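Local coordinates for protein IAA acetyltransferase (Bacillus cereus ATCC 14579, PDB 1Y9K) that probably transfers an acyl group, most likely acetyl, to an amine, as a member of the GNAT family of N-acetyltransferases, at residues A[83-86]-A[87-91]. Residues are numbered along the deposited sequence; the frame is centred on the assembly and turned at random.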
ATOM      1  N   LEU A  83      -6.087   1.956   5.572  1.00 42.72           N
ATOM      2  CA  LEU A  83      -5.195   1.157   6.394  1.00 43.01           C
ATOM      3  C   LEU A  83      -5.988   0.394   7.453  1.00 43.40           C
ATOM      4  O   LEU A  83      -5.829  -0.822   7.579  1.00 43.49           O
ATOM      5  CB  LEU A  83      -4.151   2.071   7.037  1.00 42.98           C
ATOM      6  CG  LEU A  83      -2.670   1.705   7.033  1.00 43.43           C
ATOM      7  CD1 LEU A  83      -2.205   1.053   5.723  1.00 42.30           C
ATOM      8  CD2 LEU A  83      -1.872   2.961   7.320  1.00 43.91           C
ATOM      9  N   ARG A  84      -6.830   1.108   8.207  1.00 43.68           N
ATOM     10  CA  ARG A  84      -7.802   0.490   9.115  1.00 44.65           C
ATOM     11  C   ARG A  84      -8.550  -0.652   8.412  1.00 44.01           C
ATOM     12  O   ARG A  84      -8.668  -1.749   8.965  1.00 43.85           O
ATOM     13  CB  ARG A  84      -8.821   1.521   9.643  1.00 44.74           C
ATOM     14  CG  ARG A  84      -8.273   2.583  10.624  1.00 46.45           C
ATOM     15  CD  ARG A  84      -9.399   3.212  11.492  1.00 47.18           C
ATOM     16  NE  ARG A  84     -10.125   4.326  10.850  1.00 52.23           N
ATOM     17  CZ  ARG A  84     -11.219   4.204  10.087  1.00 54.08           C
ATOM     18  NH1 ARG A  84     -11.794   5.287   9.572  1.00 54.96           N
ATOM     19  NH2 ARG A  84     -11.747   3.011   9.826  1.00 55.11           N
ATOM     20  N   HIS A  85      -9.020  -0.390   7.187  1.00 43.45           N
ATOM     21  CA  HIS A  85      -9.781  -1.368   6.393  1.00 43.33           C
ATOM     22  C   HIS A  85      -8.949  -2.582   5.972  1.00 43.27           C
ATOM     23  O   HIS A  85      -9.449  -3.713   5.998  1.00 43.54           O
ATOM     24  CB  HIS A  85     -10.400  -0.699   5.162  1.00 43.23           C
ATOM     25  CG  HIS A  85     -11.457  -1.515   4.476  1.00 42.46           C
ATOM     26  ND1 HIS A  85     -11.170  -2.642   3.735  1.00 42.07           N
ATOM     27  CD2 HIS A  85     -12.796  -1.335   4.377  1.00 42.00           C
ATOM     28  CE1 HIS A  85     -12.286  -3.132   3.224  1.00 40.91           C
ATOM     29  NE2 HIS A  85     -13.287  -2.356   3.597  1.00 40.44           N
ATOM     30  N   ALA A  86      -7.695  -2.347   5.581  1.00 42.79           N
ATOM     31  CA  ALA A  86      -6.760  -3.435   5.282  1.00 42.23           C
ATOM     32  C   ALA A  86      -6.561  -4.366   6.486  1.00 42.28           C
ATOM     33  O   ALA A  86      -6.611  -5.596   6.335  1.00 41.90           O
ATOM     34  CB  ALA A  86      -5.426  -2.885   4.793  1.00 41.82           C
ATOM     35  N   VAL A  87      -6.343  -3.771   7.668  1.00 42.23           N
ATOM     36  CA  VAL A  87      -6.171  -4.509   8.926  1.00 42.31           C
ATOM     37  C   VAL A  87      -7.393  -5.393   9.206  1.00 42.93           C
ATOM     38  O   VAL A  87      -7.249  -6.593   9.486  1.00 42.82           O
ATOM     39  CB  VAL A  87      -5.910  -3.548  10.136  1.00 42.47           C
ATOM     40  CG1 VAL A  87      -5.955  -4.294  11.474  1.00 41.58           C
ATOM     41  CG2 VAL A  87      -4.576  -2.797   9.980  1.00 41.79           C
ATOM     42  N   GLU A  88      -8.587  -4.795   9.118  1.00 43.45           N
ATOM     43  CA  GLU A  88      -9.845  -5.508   9.352  1.00 44.18           C
ATOM     44  C   GLU A  88     -10.096  -6.617   8.336  1.00 43.81           C
ATOM     45  O   GLU A  88     -10.567  -7.691   8.692  1.00 43.85           O
ATOM     46  CB  GLU A  88     -11.041  -4.542   9.405  1.00 44.74           C
ATOM     47  CG  GLU A  88     -11.104  -3.714  10.693  1.00 46.96           C
ATOM     48  CD  GLU A  88     -10.819  -4.544  11.948  1.00 49.30           C
ATOM     49  OE1 GLU A  88     -11.641  -5.434  12.269  1.00 50.29           O
ATOM     50  OE2 GLU A  88      -9.774  -4.306  12.609  1.00 50.20           O
ATOM     51  N   THR A  89      -9.767  -6.352   7.079  1.00 43.52           N
ATOM     52  CA  THR A  89      -9.908  -7.347   6.025  1.00 43.31           C
ATOM     53  C   THR A  89      -8.983  -8.536   6.275  1.00 43.41           C
ATOM     54  O   THR A  89      -9.373  -9.686   6.074  1.00 43.85           O
ATOM     55  CB  THR A  89      -9.634  -6.714   4.660  1.00 43.19           C
ATOM     56  OG1 THR A  89     -10.560  -5.643   4.459  1.00 43.00           O
ATOM     57  CG2 THR A  89      -9.774  -7.727   3.538  1.00 43.08           C
ATOM     58  N   ALA A  90      -7.774  -8.242   6.743  1.00 43.26           N
ATOM     59  CA  ALA A  90      -6.752  -9.241   7.013  1.00 43.21           C
ATOM     60  C   ALA A  90      -7.076 -10.150   8.201  1.00 43.35           C
ATOM     61  O   ALA A  90      -6.813 -11.357   8.151  1.00 43.14           O
ATOM     62  CB  ALA A  90      -5.378  -8.559   7.193  1.00 43.41           C
ATOM     63  N   LYS A  91      -7.624  -9.567   9.267  1.00 43.54           N
ATOM     64  CA  LYS A  91      -8.160 -10.344  10.389  1.00 43.87           C
ATOM     65  C   LYS A  91      -9.252 -11.271   9.878  1.00 43.68           C
ATOM     66  O   LYS A  91      -9.229 -12.474  10.141  1.00 43.72           O
ATOM     67  CB  LYS A  91      -8.738  -9.430  11.473  1.00 44.15           C
ATOM     68  CG  LYS A  91      -7.713  -8.640  12.257  1.00 45.51           C
ATOM     69  CD  LYS A  91      -8.396  -7.625  13.161  1.00 48.56           C
ATOM     70  CE  LYS A  91      -7.379  -6.889  14.036  1.00 50.33           C
ATOM     71  NZ  LYS A  91      -7.916  -5.571  14.521  1.00 52.02           N
TER
HETATM   72  O   HOH W   1      -8.774  -1.748  11.622  1.00 49.65           O
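Thr89 has OG1 beside its own backbone N (chi1 -59°), which turns the hydroxyl back along the helix to His85 O. His85, with CG anti to its backbone N (chi1 -166°), brings its ring down to the same hydroxyl. Thr89 OG1 donates to His85 O at 2.7 Å, and Thr89 N donates to that oxygen at 2.9 Å. The two donors come from opposite faces of the carbonyl plane, with the hydroxyl 36° out of it. One carbonyl is thus gripped by both the backbone and the side chain of the residue four positions on. Thr89 OG1 also lies obliquely to the His85 ring, 3.1 Å from ND1. Tyr52 OH hydrogen-bonds to both His85 ND1 and Thr89 OG1, tying this side of the helix to strand 48-56.

One residue earlier in each case, round the side of the helix, a water donates to Arg84 O at 2.7 Å and to Glu88 OE2 at 2.9 Å. Glu88 is bent at chi2, and its OE2 takes Lys91 NZ on the syn lone pair in a 3.0 Å salt bridge. This polar, solvent-facing edge contrasts with the buried Leu83, Ala86, Val87 and Ala90.

All of this lies on helix 78-92, which links parallel strands 61-69 and 97-103 in a beta-alpha-beta unit. Leu83 and Ala86 pack on Ile64, Ala90 on Met62, and Leu83 also meets Leu112 of helix 107-115.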